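Local coordinates for SRPBCC family protein (Bacillus thuringiensis serovar konkukian, PDB 3F08) that is of unknown function but, as a member of the SRPBCC superfamily related to polyketide cyclases and lipid-transport proteins, probably binds a hydrophobic ligand, at residues B[16-21]-B[63-68]; B[45-50]-B[55-60]; B[105-110]-B[116-121]. The protein carries 5 engineered substitutions. All blocks are in the same frame, centred on the assembly; numbering follows the deposited sequence.

Contact 1. Residues B[16-21]-B[63-68]. Engineered in segment 63-68: D65 (natural residue Glu).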
# COMPACT_ATOMS: atom_id res chain seq x y z
N GLN B 16 -3.74 -17.44 -5.58
CA GLN B 16 -4.87 -17.57 -4.66
C GLN B 16 -4.49 -16.99 -3.30
O GLN B 16 -5.22 -16.19 -2.74
CB GLN B 16 -5.25 -19.03 -4.43
CG GLN B 16 -5.61 -19.84 -5.65
CD GLN B 16 -5.84 -21.31 -5.28
OE1 GLN B 16 -6.80 -21.65 -4.59
NE2 GLN B 16 -4.93 -22.18 -5.73
N VAL B 17 -3.35 -17.42 -2.78
CA VAL B 17 -2.90 -16.95 -1.48
C VAL B 17 -2.70 -15.44 -1.41
O VAL B 17 -3.17 -14.81 -0.47
CB VAL B 17 -1.58 -17.64 -1.07
CG1 VAL B 17 -1.15 -17.15 0.32
CG2 VAL B 17 -1.78 -19.16 -1.08
N TRP B 18 -1.99 -14.87 -2.38
CA TRP B 18 -1.77 -13.43 -2.38
C TRP B 18 -3.10 -12.69 -2.59
O TRP B 18 -3.30 -11.61 -2.05
CB TRP B 18 -0.75 -13.03 -3.44
CG TRP B 18 -0.50 -11.54 -3.46
CD1 TRP B 18 -0.86 -10.66 -4.44
CD2 TRP B 18 0.13 -10.76 -2.43
NE1 TRP B 18 -0.49 -9.37 -4.08
CE2 TRP B 18 0.11 -9.41 -2.85
CE3 TRP B 18 0.69 -11.07 -1.19
CZ2 TRP B 18 0.65 -8.37 -2.08
CZ3 TRP B 18 1.23 -10.02 -0.41
CH2 TRP B 18 1.20 -8.69 -0.86
N GLN B 19 -4.00 -13.29 -3.36
CA GLN B 19 -5.31 -12.66 -3.59
C GLN B 19 -6.00 -12.53 -2.24
O GLN B 19 -6.58 -11.50 -1.92
CB GLN B 19 -6.18 -13.53 -4.50
CG GLN B 19 -6.72 -12.82 -5.74
CD GLN B 19 -7.36 -11.47 -5.46
OE1 GLN B 19 -8.41 -11.37 -4.82
NE2 GLN B 19 -6.72 -10.42 -5.94
N LEU B 20 -5.92 -13.60 -1.45
CA LEU B 20 -6.53 -13.67 -0.13
C LEU B 20 -5.86 -12.77 0.91
O LEU B 20 -6.54 -11.97 1.57
CB LEU B 20 -6.48 -15.13 0.37
CG LEU B 20 -7.54 -15.71 1.32
CD1 LEU B 20 -6.87 -16.39 2.49
CD2 LEU B 20 -8.48 -14.64 1.80
N ILE B 21 -4.54 -12.87 1.04
CA ILE B 21 -3.84 -12.11 2.07
C ILE B 21 -3.12 -10.81 1.67
O ILE B 21 -2.66 -10.08 2.54
CB ILE B 21 -2.81 -13.01 2.79
CG1 ILE B 21 -1.61 -13.28 1.87
CG2 ILE B 21 -3.47 -14.35 3.14
CD1 ILE B 21 -0.48 -14.04 2.55
N PHE B 63 4.84 -2.10 0.25
CA PHE B 63 3.91 -2.97 -0.44
C PHE B 63 4.44 -3.20 -1.84
O PHE B 63 4.88 -2.25 -2.50
CB PHE B 63 2.51 -2.35 -0.49
CG PHE B 63 1.52 -3.14 -1.31
CD1 PHE B 63 1.45 -2.98 -2.69
CD2 PHE B 63 0.68 -4.07 -0.69
CE1 PHE B 63 0.54 -3.74 -3.46
CE2 PHE B 63 -0.22 -4.83 -1.44
CZ PHE B 63 -0.30 -4.66 -2.83
N ASN B 64 4.41 -4.44 -2.29
CA ASN B 64 4.86 -4.78 -3.63
C ASN B 64 3.97 -5.90 -4.13
O ASN B 64 4.09 -7.04 -3.68
CB ASN B 64 6.33 -5.22 -3.62
CG ASN B 64 6.95 -5.21 -5.01
OD1 ASN B 64 8.05 -4.71 -5.21
ND2 ASN B 64 6.24 -5.78 -5.97
N ASP B 65 3.07 -5.56 -5.05
CA ASP B 65 2.11 -6.54 -5.57
C ASP B 65 2.74 -7.72 -6.31
O ASP B 65 2.41 -8.87 -6.05
CB ASP B 65 1.10 -5.85 -6.50
CG ASP B 65 -0.10 -6.74 -6.82
OD1 ASP B 65 -0.83 -7.12 -5.88
OD2 ASP B 65 -0.31 -7.05 -8.01
N LYS B 66 3.66 -7.44 -7.23
CA LYS B 66 4.28 -8.51 -8.00
C LYS B 66 5.27 -9.37 -7.21
O LYS B 66 5.46 -10.53 -7.54
CB LYS B 66 4.93 -7.94 -9.26
CG LYS B 66 3.92 -7.24 -10.17
CD LYS B 66 2.79 -8.18 -10.59
CE LYS B 66 1.69 -7.47 -11.39
NZ LYS B 66 0.82 -6.57 -10.55
N GLU B 67 5.90 -8.81 -6.18
CA GLU B 67 6.82 -9.59 -5.37
C GLU B 67 6.05 -10.19 -4.20
O GLU B 67 6.61 -10.85 -3.33
CB GLU B 67 7.99 -8.72 -4.89
CG GLU B 67 8.95 -8.36 -6.02
CD GLU B 67 10.06 -7.41 -5.58
OE1 GLU B 67 10.82 -7.76 -4.65
OE2 GLU B 67 10.17 -6.31 -6.17
N ARG B 68 4.75 -9.95 -4.20
CA ARG B 68 3.81 -10.46 -3.21
C ARG B 68 4.19 -10.36 -1.73
O ARG B 68 4.29 -11.37 -1.03
CB ARG B 68 3.46 -11.92 -3.55
CG ARG B 68 2.98 -12.11 -5.00
CD ARG B 68 2.60 -13.57 -5.27
NE ARG B 68 3.73 -14.45 -5.05
CZ ARG B 68 4.58 -14.84 -6.00
NH1 ARG B 68 4.43 -14.43 -7.25
NH2 ARG B 68 5.60 -15.63 -5.68
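CG of W18 stands anti to the backbone N (chi1 180°), which carries the indole from helix 14-21 out to the turn 65-68. Its NE1 donates an almost straight hydrogen bond to OD1 of D65 (2.9 Å, 172° at the hydrogen). The oxygen lies in the indole plane, yet is met from well above the carboxylate plane. D65 is engineered, Glu in the natural sequence. R68 covers one indole face: its CA sits over the centre of the six-membered ring, 3.6 Å from the centroid, while CB sits by CD2 and CE3 and CG moves on toward W18 CG. On the six-membered ring, next to the N-H side, CZ2 of W18 touches CE2 of F63 at 3.7 Å, the rings inclined at 40°. In this Bet v 1-like (helix-grip) fold the contact joins the short helix 14-21 to the end of strand 55-64 and the turn after it. Farther out, K66 NZ forms a salt bridge with OD2 of D65 (2.8 Å) and another with E61 of the second subunit. The R68 guanidinium bends away to E92 and the carbonyl of V90. R44 of the second subunit makes a cation-pi contact with W18 and bonds its carbonyl oxygen.

Contact 2. Residues B[45-50]-B[55-60]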
# COMPACT_ATOMS: atom_id res chain seq x y z
N VAL B 45 -3.09 2.97 7.09
CA VAL B 45 -3.17 2.51 8.46
C VAL B 45 -4.38 1.61 8.64
O VAL B 45 -5.47 1.91 8.14
CB VAL B 45 -3.27 3.74 9.42
CG1 VAL B 45 -3.47 3.28 10.86
CG2 VAL B 45 -1.99 4.58 9.32
N ARG B 46 -4.19 0.49 9.33
CA ARG B 46 -5.30 -0.42 9.56
C ARG B 46 -5.60 -0.53 11.04
O ARG B 46 -4.70 -0.61 11.88
CB ARG B 46 -5.02 -1.81 8.96
CG ARG B 46 -3.88 -2.60 9.59
CD ARG B 46 -3.64 -3.89 8.81
NE ARG B 46 -2.52 -4.67 9.35
CZ ARG B 46 -2.00 -5.74 8.75
NH1 ARG B 46 -2.50 -6.16 7.59
NH2 ARG B 46 -0.99 -6.39 9.30
N HIS B 47 -6.89 -0.50 11.36
CA HIS B 47 -7.36 -0.61 12.73
C HIS B 47 -7.96 -2.00 12.86
O HIS B 47 -8.99 -2.30 12.27
CB HIS B 47 -8.43 0.44 13.03
CG HIS B 47 -7.89 1.83 13.13
ND1 HIS B 47 -7.29 2.48 12.07
CD2 HIS B 47 -7.83 2.69 14.18
CE1 HIS B 47 -6.89 3.68 12.46
NE2 HIS B 47 -7.21 3.83 13.74
N LEU B 48 -7.30 -2.84 13.65
CA LEU B 48 -7.74 -4.20 13.86
C LEU B 48 -8.43 -4.36 15.20
O LEU B 48 -7.88 -3.98 16.23
CB LEU B 48 -6.53 -5.14 13.80
CG LEU B 48 -5.59 -4.89 12.63
CD1 LEU B 48 -4.33 -5.73 12.81
CD2 LEU B 48 -6.30 -5.21 11.32
N ALA B 49 -9.62 -4.92 15.18
CA ALA B 49 -10.35 -5.13 16.42
C ALA B 49 -10.38 -6.62 16.76
O ALA B 49 -10.67 -7.44 15.89
CB ALA B 49 -11.76 -4.59 16.30
N ASN B 50 -10.06 -6.97 18.00
CA ASN B 50 -10.12 -8.36 18.41
C ASN B 50 -11.51 -8.53 19.03
O ASN B 50 -12.22 -7.55 19.22
CB ASN B 50 -9.02 -8.69 19.42
CG ASN B 50 -9.13 -7.89 20.70
OD1 ASN B 50 -8.29 -8.02 21.60
ND2 ASN B 50 -10.15 -7.05 20.80
N THR B 55 -8.67 -2.40 20.02
CA THR B 55 -8.20 -2.21 18.66
C THR B 55 -6.70 -1.97 18.54
O THR B 55 -6.11 -1.19 19.29
CB THR B 55 -8.97 -1.05 18.01
OG1 THR B 55 -10.38 -1.31 18.11
CG2 THR B 55 -8.61 -0.91 16.53
N ILE B 56 -6.09 -2.68 17.60
CA ILE B 56 -4.66 -2.57 17.32
C ILE B 56 -4.51 -1.72 16.07
O ILE B 56 -5.29 -1.84 15.13
CB ILE B 56 -4.05 -3.97 17.06
CG1 ILE B 56 -4.06 -4.79 18.35
CG2 ILE B 56 -2.64 -3.83 16.53
CD1 ILE B 56 -3.51 -6.19 18.17
N ILE B 57 -3.51 -0.85 16.06
CA ILE B 57 -3.29 0.02 14.92
C ILE B 57 -1.92 -0.28 14.30
O ILE B 57 -0.90 -0.24 14.99
CB ILE B 57 -3.36 1.49 15.35
CG1 ILE B 57 -4.72 1.77 16.00
CG2 ILE B 57 -3.17 2.40 14.15
CD1 ILE B 57 -4.92 3.22 16.44
N GLU B 58 -1.92 -0.59 13.01
CA GLU B 58 -0.68 -0.91 12.32
C GLU B 58 -0.50 -0.03 11.10
O GLU B 58 -1.47 0.34 10.43
CB GLU B 58 -0.67 -2.39 11.94
CG GLU B 58 -1.04 -3.29 13.11
CD GLU B 58 -0.92 -4.77 12.79
OE1 GLU B 58 -1.14 -5.16 11.62
OE2 GLU B 58 -0.64 -5.55 13.73
N ARG B 59 0.75 0.29 10.79
CA ARG B 59 1.07 1.15 9.67
C ARG B 59 1.71 0.42 8.50
O ARG B 59 2.63 -0.38 8.69
CB ARG B 59 1.98 2.27 10.18
CG ARG B 59 2.71 3.03 9.12
CD ARG B 59 3.00 4.45 9.55
NE ARG B 59 2.42 5.32 8.55
CZ ARG B 59 1.51 6.26 8.80
NH1 ARG B 59 1.07 6.47 10.03
NH2 ARG B 59 1.03 6.96 7.79
N LEU B 60 1.21 0.68 7.30
CA LEU B 60 1.76 0.07 6.09
C LEU B 60 3.10 0.75 5.79
O LEU B 60 3.15 1.97 5.65
CB LEU B 60 0.82 0.26 4.90
CG LEU B 60 1.29 -0.31 3.55
CD1 LEU B 60 1.31 -1.84 3.63
CD2 LEU B 60 0.38 0.15 2.42
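R46 and E58 face each other across two antiparallel strands and are joined by both backbone and side chain. Four backbone hydrogen bonds form two rings: R46 with E58, where R46 N gives to E58 O at 2.9 Å and E58 N returns to R46 O, and L48 with I56, whose I56 N to L48 O bond is the shorter at 2.6 Å. V45-R59, H47-I57 and A49-T55 are the intervening non-hydrogen-bonded pairs.

The charged interaction lies on the face that also carries L48 and I56. With chi1 at 66°, the R46 side chain starts between its backbone N and carbonyl carbon and then runs extended, presenting the guanidinium edge to E58. NE (2.7 Å) and NH2 (2.6 Å) of R46 both converge on the single oxygen OE1 of E58, which lies near the guanidinium plane; the carboxylate is turned 37° from that plane. NH1 of R46 goes to the F24 carbonyl and the Y70 hydroxyl, so this buried guanidinium is held from several directions. CD1 of L48 packs against the E58 carboxylate carbon CD.

Van der Waals contacts, mostly apolar, line the face carrying V45, H47 and I57. The I57 side chain runs beside H47, CD1 coming 3.6 Å from NE2 of H47, and CG2 lies over the rim of one imidazole face. CG2 of I57 also presses tightly on CG1 of V45 (3.4 Å), and CG2 of V45 covers one face of the R59 guanidinium, which is salt-bridged to E41. CG2 of T55 meets CB of H47.

Strands 45-49 and 55-64 thus form an antiparallel beta hairpin within the curved sheet of the Bet v 1-like fold, with a buried Arg-Glu pair on one face.

Contact 3. Residues B[105-110]-B[116-121]. Engineered in segment 116-121: V121 (natural residue Phe).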
# COMPACT_ATOMS: atom_id res chain seq x y z
N GLY B 105 9.80 -10.92 11.40
CA GLY B 105 9.79 -9.65 12.09
C GLY B 105 11.07 -9.32 12.83
O GLY B 105 11.84 -10.21 13.22
N THR B 106 11.30 -8.02 13.00
CA THR B 106 12.45 -7.50 13.71
C THR B 106 11.88 -6.56 14.76
O THR B 106 10.93 -5.82 14.48
CB THR B 106 13.41 -6.75 12.78
OG1 THR B 106 12.71 -5.68 12.14
CG2 THR B 106 13.94 -7.69 11.71
N PHE B 107 12.45 -6.57 15.95
CA PHE B 107 11.93 -5.75 17.03
C PHE B 107 12.90 -5.72 18.21
O PHE B 107 13.86 -6.48 18.25
CB PHE B 107 10.61 -6.35 17.50
CG PHE B 107 10.65 -7.85 17.62
CD1 PHE B 107 10.36 -8.66 16.52
CD2 PHE B 107 11.05 -8.45 18.81
CE1 PHE B 107 10.49 -10.05 16.60
CE2 PHE B 107 11.19 -9.84 18.90
CZ PHE B 107 10.91 -10.64 17.80
N THR B 108 12.62 -4.83 19.15
CA THR B 108 13.45 -4.71 20.35
C THR B 108 12.55 -5.08 21.51
O THR B 108 11.47 -4.51 21.68
CB THR B 108 13.96 -3.27 20.57
OG1 THR B 108 14.61 -2.80 19.38
CG2 THR B 108 14.97 -3.25 21.71
N PRO B 109 12.96 -6.06 22.32
CA PRO B 109 12.13 -6.46 23.47
C PRO B 109 12.09 -5.35 24.53
O PRO B 109 13.07 -4.65 24.74
CB PRO B 109 12.84 -7.71 23.98
CG PRO B 109 13.50 -8.26 22.76
CD PRO B 109 14.06 -7.02 22.12
N VAL B 110 10.95 -5.21 25.19
CA VAL B 110 10.80 -4.20 26.23
C VAL B 110 10.15 -4.83 27.46
O VAL B 110 9.01 -5.26 27.40
CB VAL B 110 9.91 -3.02 25.77
CG1 VAL B 110 9.71 -2.04 26.92
CG2 VAL B 110 10.56 -2.31 24.58
N GLU B 116 11.46 -14.30 25.23
CA GLU B 116 10.02 -14.24 25.43
C GLU B 116 9.34 -13.43 24.32
O GLU B 116 8.24 -13.76 23.89
CB GLU B 116 9.68 -13.63 26.79
CG GLU B 116 8.27 -13.94 27.25
CD GLU B 116 7.98 -13.42 28.64
OE1 GLU B 116 8.83 -13.63 29.54
OE2 GLU B 116 6.90 -12.82 28.84
N ALA B 117 10.00 -12.36 23.87
CA ALA B 117 9.43 -11.53 22.81
C ALA B 117 9.40 -12.36 21.54
O ALA B 117 8.42 -12.36 20.79
CB ALA B 117 10.27 -10.28 22.61
N ILE B 118 10.50 -13.08 21.30
CA ILE B 118 10.63 -13.93 20.14
C ILE B 118 9.56 -15.02 20.13
O ILE B 118 8.92 -15.26 19.10
CB ILE B 118 12.04 -14.55 20.10
CG1 ILE B 118 13.05 -13.51 19.60
CG2 ILE B 118 12.05 -15.81 19.24
CD1 ILE B 118 14.50 -13.90 19.82
N ASN B 119 9.36 -15.69 21.26
CA ASN B 119 8.37 -16.75 21.36
C ASN B 119 6.95 -16.22 21.16
O ASN B 119 6.12 -16.87 20.54
CB ASN B 119 8.47 -17.45 22.73
CG ASN B 119 7.44 -18.55 22.90
OD1 ASN B 119 7.28 -19.41 22.04
ND2 ASN B 119 6.73 -18.53 24.03
N LEU B 120 6.68 -15.02 21.68
CA LEU B 120 5.37 -14.42 21.54
C LEU B 120 5.10 -14.05 20.07
O LEU B 120 4.04 -14.34 19.53
CB LEU B 120 5.26 -13.16 22.40
CG LEU B 120 4.07 -12.25 22.10
CD1 LEU B 120 2.77 -12.96 22.47
CD2 LEU B 120 4.21 -10.96 22.89
N VAL B 121 6.06 -13.39 19.45
CA VAL B 121 5.92 -12.99 18.05
C VAL B 121 5.83 -14.22 17.15
O VAL B 121 4.97 -14.29 16.28
CB VAL B 121 7.09 -12.09 17.62
CG1 VAL B 121 6.99 -11.78 16.14
CG2 VAL B 121 7.06 -10.80 18.43
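F107 and P109 of strand 99-109 are the residues that meet helix 114-137, with A117, I118 and V121 as their counterparts.

F107 makes most of the contact. CG of F107 stands between the backbone N and the carbonyl carbon (chi1 43°), and the phenyl projects from the strand toward the helix. Three helix residues meet its outer end. V121, an engineered residue that is Phe in the natural sequence, approaches from the opposite direction and holds CG2 over one face of the ring, 4.1 Å from the centroid and offset toward the rim, a CH-pi contact. CG1 of V121 reaches CE1 of F107. I118 comes in roughly at right angles to the F107 side chain and places CG1 at the ring edge, 4.0 Å from CZ. A117, one helical turn before V121, sets its CB 3.8 Å from CE2 of F107. T4 of the neighbouring strand 3-10 also touches F107, I118 and V121, and A2 flanks F107 and P109.

After T108, whose hydroxyl bonds N83, the chain turns a side chain to the helix again: P109 brings CG to within 3.8 Å of CB of A117. The methyl of A117 thus touches both the F107 ring and the pyrrolidine, and P109 and A117 are the nearest CA pair of the two segments.

The axes of the segments are 8.9 Å apart and inclined at 136°. This is apolar packing of the long C-terminal helix across an antiparallel sheet, the grip that gives the helix-grip, or Bet v 1-like, fold its name.

From the N terminus, helix 14-21 opens the loop that contact 1 closes at residues 63-68, the end of strand 55-64 and the turn that follows. Contact 2 is nested inside that loop: its hairpin, 45-50 with 55-60, closes over a short loop, and its second strand leads into contact 1. Contact 3 follows in series, a short connection taking strand 99-109 into the C-terminal helix. All three reach the same antiparallel sheet. Contact 1 ties the short helix to it, contact 2 joins two neighbouring strands within it, and contact 3 docks the long helix. Contacts 1 and 3 lie on opposite sides of the chain's centre, about 25 Å apart between centres. Contacts 1 and 2 touch the second subunit.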